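PDB 5WHG: tRNA endonuclease VMS1 from Saccharomyces cerevisiae, which cleaves polypeptidyl-tRNAs downstream of ribosome-associated quality control, releasing incompletely made polypeptides from stalled translation complexes for degradation. Local coordinates for residues V246-T258 with L292-Y306. Residues are numbered along the deposited sequence; the frame is centred on the assembly and turned at random.
Sequences VNFLEHKTFHRYT and LKTDIQGVLKDWEPY
Phe254 of the edge strand and Leu292, Ile296 and Val299 of helix 292-302 show how a helix packs antiparallel to the edge strand of a mixed sheet, here in the VLRF1 domain, the part of Vms1 that binds the 60S ribosomal subunit. The axes of strand 251-255 and the helix approach to 10.1 Å, their directions 171° apart, and alternate strand residues turn to the helix. The Phe254 ring is met at its edge, with Leu292 CD1 near CE1 and Val299 CG2 3.6 Å from CE2. Its chi1 of 42° sets CG between backbone N and carbonyl carbon, pointing the ring's edge at the helix. Toward the start of the helix a salt bridge closes the interface: Asp295 OD2 lies somewhat out of the Arg256 guanidinium plane and is met by NE nearly along its own C-O axis.

At the other end, Glu250 CB, 3.4 Å from Trp303 CZ2, and Val299 CG1 come from opposite sides of the indole plane, both offset toward its rim. Beyond CB, the glutamate chain bends at chi2 (-78°), which carries its carboxylate across to Tyr306, whose OH donates to Glu250 OE2 on the anti side at 2.5 Å. A phenylalanine at Tyr306 would probably keep the ring beside Glu250 but leave the carboxylate without this donor, freer to turn.

In the second shell, backbone bonds from Glu250, Lys252 and Phe254 to strand 217-224 fix the edge strand, a classic bulge places Leu249 and Glu250 opposite Ile222, and Phe218 stacks on Phe254. Lys73 of helix 66-76 touches both Glu250 and Tyr306, while Arg77 NH1 forms a long, weak ion pair with Glu250 OE2.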
loop_
_atom_site.group_PDB
_atom_site.type_symbol
_atom_site.label_atom_id
_atom_site.label_comp_id
_atom_site.label_asym_id
_atom_site.label_seq_id
_atom_site.Cartn_x
_atom_site.Cartn_y
_atom_site.Cartn_z
ATOM N N VAL A 246 -1.088 7.013 8.735
ATOM C CA VAL A 246 -1.607 6.237 7.613
ATOM C C VAL A 246 -2.946 6.822 7.188
ATOM O O VAL A 246 -3.867 6.956 8.002
ATOM C CB VAL A 246 -1.753 4.756 7.995
ATOM C CG1 VAL A 246 -2.277 3.957 6.814
ATOM C CG2 VAL A 246 -0.440 4.175 8.478
ATOM N N ASN A 247 -3.072 7.164 5.909
ATOM C CA ASN A 247 -4.301 7.756 5.392
ATOM C C ASN A 247 -5.083 6.708 4.598
ATOM O O ASN A 247 -4.735 6.396 3.453
ATOM C CB ASN A 247 -3.976 8.968 4.537
ATOM C CG ASN A 247 -5.205 9.677 4.066
ATOM O OD1 ASN A 247 -6.318 9.386 4.511
ATOM N ND2 ASN A 247 -5.017 10.633 3.172
ATOM N N PHE A 248 -6.148 6.169 5.208
ATOM C CA PHE A 248 -7.027 5.210 4.542
ATOM C C PHE A 248 -8.159 5.991 3.889
ATOM O O PHE A 248 -9.042 6.498 4.576
ATOM C CB PHE A 248 -7.579 4.162 5.511
ATOM C CG PHE A 248 -6.637 3.008 5.803
ATOM C CD1 PHE A 248 -5.463 2.828 5.082
ATOM C CD2 PHE A 248 -6.935 2.102 6.825
ATOM C CE1 PHE A 248 -4.593 1.771 5.370
ATOM C CE2 PHE A 248 -6.080 1.040 7.123
ATOM C CZ PHE A 248 -4.905 0.873 6.395
ATOM N N LEU A 249 -8.132 6.085 2.558
ATOM C CA LEU A 249 -9.182 6.790 1.841
ATOM C C LEU A 249 -10.513 6.075 2.002
ATOM O O LEU A 249 -11.554 6.723 2.150
ATOM C CB LEU A 249 -8.804 6.933 0.364
ATOM C CG LEU A 249 -7.484 7.668 0.074
ATOM C CD1 LEU A 249 -7.305 7.942 -1.396
ATOM C CD2 LEU A 249 -7.432 8.966 0.842
ATOM N N GLU A 250 -10.501 4.745 1.972
ATOM C CA GLU A 250 -11.654 3.943 2.355
ATOM C C GLU A 250 -11.177 2.789 3.228
ATOM O O GLU A 250 -10.008 2.395 3.188
ATOM C CB GLU A 250 -12.411 3.403 1.140
ATOM C CG GLU A 250 -12.615 4.382 -0.012
ATOM C CD GLU A 250 -13.728 5.403 0.204
ATOM O OE1 GLU A 250 -14.371 5.382 1.274
ATOM O OE2 GLU A 250 -13.956 6.233 -0.707
ATOM N N HIS A 251 -12.090 2.247 4.027
ATOM C CA HIS A 251 -11.760 1.074 4.828
ATOM C C HIS A 251 -13.055 0.415 5.260
ATOM O O HIS A 251 -14.025 1.104 5.575
ATOM C CB HIS A 251 -10.926 1.433 6.063
ATOM C CG HIS A 251 -11.695 2.196 7.083
ATOM N ND1 HIS A 251 -12.320 1.589 8.152
ATOM C CD2 HIS A 251 -11.994 3.513 7.165
ATOM C CE1 HIS A 251 -12.959 2.503 8.855
ATOM N NE2 HIS A 251 -12.774 3.678 8.280
ATOM N N LYS A 252 -13.062 -0.916 5.269
ATOM C CA LYS A 252 -14.224 -1.689 5.681
ATOM C C LYS A 252 -13.746 -2.906 6.456
ATOM O O LYS A 252 -12.675 -3.445 6.159
ATOM C CB LYS A 252 -15.065 -2.122 4.468
ATOM C CG LYS A 252 -16.579 -2.028 4.675
ATOM C CD LYS A 252 -17.099 -0.648 4.260
ATOM C CE LYS A 252 -18.556 -0.433 4.679
ATOM N NZ LYS A 252 -19.085 0.912 4.282
ATOM N N THR A 253 -14.510 -3.306 7.481
ATOM C CA THR A 253 -14.325 -4.593 8.154
ATOM C C THR A 253 -15.684 -5.145 8.549
ATOM O O THR A 253 -16.474 -4.441 9.184
ATOM C CB THR A 253 -13.450 -4.504 9.420
ATOM O OG1 THR A 253 -14.125 -3.741 10.418
ATOM C CG2 THR A 253 -12.147 -3.828 9.144
ATOM N N PHE A 254 -15.941 -6.407 8.203
ATOM C CA PHE A 254 -17.105 -7.133 8.698
ATOM C C PHE A 254 -16.733 -8.587 8.976
ATOM O O PHE A 254 -15.617 -9.031 8.691
ATOM C CB PHE A 254 -18.266 -7.048 7.711
ATOM C CG PHE A 254 -17.863 -7.212 6.285
ATOM C CD1 PHE A 254 -17.563 -8.461 5.771
ATOM C CD2 PHE A 254 -17.811 -6.115 5.439
ATOM C CE1 PHE A 254 -17.202 -8.599 4.432
ATOM C CE2 PHE A 254 -17.452 -6.247 4.099
ATOM C CZ PHE A 254 -17.150 -7.487 3.600
ATOM N N HIS A 255 -17.686 -9.331 9.549
ATOM C CA HIS A 255 -17.495 -10.743 9.871
ATOM C C HIS A 255 -18.758 -11.542 9.579
ATOM O O HIS A 255 -19.875 -11.065 9.786
ATOM C CB HIS A 255 -17.115 -10.943 11.349
ATOM C CG HIS A 255 -17.434 -12.313 11.887
ATOM N ND1 HIS A 255 -16.601 -13.399 11.716
ATOM C CD2 HIS A 255 -18.492 -12.765 12.598
ATOM C CE1 HIS A 255 -17.134 -14.458 12.299
ATOM N NE2 HIS A 255 -18.285 -14.101 12.837
ATOM N N ARG A 256 -18.567 -12.785 9.132
ATOM C CA ARG A 256 -19.644 -13.770 9.049
ATOM C C ARG A 256 -19.140 -15.130 9.495
ATOM O O ARG A 256 -18.122 -15.610 8.987
ATOM C CB ARG A 256 -20.190 -13.916 7.627
ATOM C CG ARG A 256 -21.304 -12.972 7.262
ATOM C CD ARG A 256 -22.014 -13.486 6.026
ATOM N NE ARG A 256 -22.632 -12.406 5.277
ATOM C CZ ARG A 256 -23.726 -11.763 5.660
ATOM N NH1 ARG A 256 -24.328 -12.090 6.796
ATOM N NH2 ARG A 256 -24.207 -10.782 4.908
ATOM N N TYR A 257 -19.872 -15.758 10.412
ATOM C CA TYR A 257 -19.718 -17.187 10.628
ATOM C C TYR A 257 -20.050 -17.932 9.330
ATOM O O TYR A 257 -20.712 -17.403 8.428
ATOM C CB TYR A 257 -20.618 -17.652 11.780
ATOM C CG TYR A 257 -20.553 -16.799 13.055
ATOM C CD1 TYR A 257 -19.600 -17.034 14.045
ATOM C CD2 TYR A 257 -21.460 -15.780 13.274
ATOM C CE1 TYR A 257 -19.550 -16.260 15.218
ATOM C CE2 TYR A 257 -21.422 -15.002 14.429
ATOM C CZ TYR A 257 -20.465 -15.239 15.399
ATOM O OH TYR A 257 -20.443 -14.449 16.541
ATOM N N THR A 258 -19.560 -19.166 9.219
ATOM C CA THR A 258 -19.833 -19.985 8.030
ATOM C C THR A 258 -20.539 -21.298 8.396
ATOM O O THR A 258 -20.885 -22.108 7.528
ATOM C CB THR A 258 -18.541 -20.315 7.263
ATOM O OG1 THR A 258 -17.878 -21.415 7.896
ATOM C CG2 THR A 258 -17.601 -19.104 7.236
ATOM N N LEU A 292 -19.426 -14.967 2.980
ATOM C CA LEU A 292 -18.558 -13.792 2.945
ATOM C C LEU A 292 -18.294 -13.327 1.515
ATOM O O LEU A 292 -18.087 -12.130 1.275
ATOM C CB LEU A 292 -17.240 -14.121 3.646
ATOM C CG LEU A 292 -16.457 -13.025 4.367
ATOM C CD1 LEU A 292 -17.380 -11.966 4.911
ATOM C CD2 LEU A 292 -15.686 -13.650 5.511
ATOM N N LYS A 293 -18.331 -14.258 0.557
ATOM C CA LYS A 293 -17.905 -13.985 -0.810
ATOM C C LYS A 293 -18.691 -12.843 -1.452
ATOM O O LYS A 293 -18.104 -11.982 -2.114
ATOM C CB LYS A 293 -18.036 -15.260 -1.640
ATOM C CG LYS A 293 -17.504 -15.127 -3.051
ATOM C CD LYS A 293 -17.979 -16.277 -3.913
ATOM C CE LYS A 293 -17.384 -16.217 -5.306
ATOM N NZ LYS A 293 -17.671 -17.481 -6.039
ATOM N N THR A 294 -20.020 -12.823 -1.294
ATOM C CA THR A 294 -20.788 -11.749 -1.918
ATOM C C THR A 294 -20.528 -10.419 -1.215
ATOM O O THR A 294 -20.332 -9.393 -1.885
ATOM C CB THR A 294 -22.293 -12.081 -1.950
ATOM O OG1 THR A 294 -22.778 -12.272 -0.623
ATOM C CG2 THR A 294 -22.547 -13.348 -2.716
ATOM N N ASP A 295 -20.505 -10.420 0.128
ATOM C CA ASP A 295 -20.095 -9.231 0.885
ATOM C C ASP A 295 -18.791 -8.638 0.354
ATOM O O ASP A 295 -18.681 -7.420 0.170
ATOM C CB ASP A 295 -19.932 -9.564 2.371
ATOM C CG ASP A 295 -21.259 -9.823 3.063
ATOM O OD1 ASP A 295 -22.221 -9.063 2.823
ATOM O OD2 ASP A 295 -21.344 -10.790 3.846
ATOM N N ILE A 296 -17.782 -9.480 0.118
ATOM C CA ILE A 296 -16.488 -8.942 -0.289
ATOM C C ILE A 296 -16.532 -8.509 -1.741
ATOM O O ILE A 296 -16.001 -7.453 -2.107
ATOM C CB ILE A 296 -15.366 -9.966 -0.037
ATOM C CG1 ILE A 296 -15.045 -10.054 1.457
ATOM C CG2 ILE A 296 -14.112 -9.603 -0.843
ATOM C CD1 ILE A 296 -14.322 -11.335 1.861
ATOM N N GLN A 297 -17.182 -9.301 -2.593
ATOM C CA GLN A 297 -17.357 -8.856 -3.962
ATOM C C GLN A 297 -18.118 -7.539 -4.025
ATOM O O GLN A 297 -17.916 -6.756 -4.957
ATOM C CB GLN A 297 -18.037 -9.949 -4.766
ATOM C CG GLN A 297 -17.083 -11.090 -4.950
ATOM C CD GLN A 297 -17.602 -12.194 -5.826
ATOM O OE1 GLN A 297 -16.817 -12.997 -6.314
ATOM N NE2 GLN A 297 -18.926 -12.268 -6.007
ATOM N N GLY A 298 -18.961 -7.261 -3.031
ATOM C CA GLY A 298 -19.595 -5.953 -2.959
ATOM C C GLY A 298 -18.619 -4.827 -2.671
ATOM O O GLY A 298 -18.716 -3.746 -3.261
ATOM N N VAL A 299 -17.686 -5.047 -1.739
ATOM C CA VAL A 299 -16.672 -4.032 -1.458
ATOM C C VAL A 299 -15.796 -3.812 -2.678
ATOM O O VAL A 299 -15.404 -2.682 -2.973
ATOM C CB VAL A 299 -15.817 -4.415 -0.236
ATOM C CG1 VAL A 299 -14.725 -3.367 -0.024
ATOM C CG2 VAL A 299 -16.666 -4.551 1.012
ATOM N N LEU A 300 -15.480 -4.880 -3.416
ATOM C CA LEU A 300 -14.575 -4.719 -4.555
ATOM C C LEU A 300 -15.231 -3.903 -5.663
ATOM O O LEU A 300 -14.624 -2.966 -6.192
ATOM C CB LEU A 300 -14.107 -6.078 -5.082
ATOM C CG LEU A 300 -13.272 -6.906 -4.111
ATOM C CD1 LEU A 300 -12.713 -8.160 -4.771
ATOM C CD2 LEU A 300 -12.173 -6.064 -3.504
ATOM N N LYS A 301 -16.481 -4.230 -6.010
ATOM C CA LYS A 301 -17.229 -3.389 -6.941
ATOM C C LYS A 301 -17.337 -1.964 -6.411
ATOM O O LYS A 301 -17.096 -0.998 -7.141
ATOM C CB LYS A 301 -18.616 -3.987 -7.209
ATOM C CG LYS A 301 -19.562 -3.098 -8.040
ATOM C CD LYS A 301 -19.442 -3.294 -9.559
ATOM C CE LYS A 301 -20.160 -4.553 -10.002
ATOM N NZ LYS A 301 -20.049 -4.792 -11.488
ATOM N N ASP A 302 -17.631 -1.814 -5.126
ATOM C CA ASP A 302 -17.759 -0.471 -4.576
ATOM C C ASP A 302 -16.475 0.347 -4.746
ATOM O O ASP A 302 -16.538 1.567 -4.937
ATOM C CB ASP A 302 -18.167 -0.577 -3.115
ATOM C CG ASP A 302 -18.902 0.631 -2.636
ATOM O OD1 ASP A 302 -18.623 1.736 -3.163
ATOM O OD2 ASP A 302 -19.748 0.468 -1.727
ATOM N N TRP A 303 -15.310 -0.303 -4.712
ATOM C CA TRP A 303 -14.030 0.385 -4.790
ATOM C C TRP A 303 -13.382 0.257 -6.157
ATOM O O TRP A 303 -12.219 0.634 -6.318
ATOM C CB TRP A 303 -13.068 -0.136 -3.715
ATOM C CG TRP A 303 -13.442 0.224 -2.326
ATOM C CD1 TRP A 303 -14.433 1.081 -1.930
ATOM C CD2 TRP A 303 -12.849 -0.287 -1.129
ATOM N NE1 TRP A 303 -14.478 1.152 -0.543
ATOM C CE2 TRP A 303 -13.523 0.314 -0.031
ATOM C CE3 TRP A 303 -11.815 -1.191 -0.871
ATOM C CZ2 TRP A 303 -13.179 0.046 1.294
ATOM C CZ3 TRP A 303 -11.462 -1.448 0.456
ATOM C CH2 TRP A 303 -12.144 -0.832 1.521
ATOM N N GLU A 304 -14.111 -0.253 -7.140
ATOM C CA GLU A 304 -13.578 -0.459 -8.487
ATOM C C GLU A 304 -12.791 0.728 -9.042
ATOM O O GLU A 304 -11.711 0.501 -9.613
ATOM C CB GLU A 304 -14.761 -0.861 -9.384
ATOM C CG GLU A 304 -14.489 -1.037 -10.885
ATOM C CD GLU A 304 -15.720 -1.609 -11.618
ATOM O OE1 GLU A 304 -15.568 -2.567 -12.411
ATOM O OE2 GLU A 304 -16.849 -1.116 -11.374
ATOM N N PRO A 305 -13.247 1.988 -8.931
ATOM C CA PRO A 305 -12.422 3.085 -9.483
ATOM C C PRO A 305 -11.073 3.194 -8.804
ATOM O O PRO A 305 -10.060 3.404 -9.484
ATOM C CB PRO A 305 -13.280 4.338 -9.244
ATOM C CG PRO A 305 -14.665 3.835 -9.068
ATOM C CD PRO A 305 -14.558 2.478 -8.457
ATOM N N TYR A 306 -11.052 3.061 -7.470
ATOM C CA TYR A 306 -9.797 2.995 -6.710
ATOM C C TYR A 306 -8.906 1.836 -7.154
ATOM O O TYR A 306 -7.693 2.014 -7.321
ATOM C CB TYR A 306 -10.085 2.832 -5.218
ATOM C CG TYR A 306 -10.738 3.983 -4.519
ATOM C CD1 TYR A 306 -10.088 5.200 -4.396
ATOM C CD2 TYR A 306 -11.978 3.841 -3.931
ATOM C CE1 TYR A 306 -10.661 6.248 -3.733
ATOM C CE2 TYR A 306 -12.556 4.886 -3.251
ATOM C CZ TYR A 306 -11.890 6.091 -3.161
ATOM O OH TYR A 306 -12.446 7.148 -2.481
#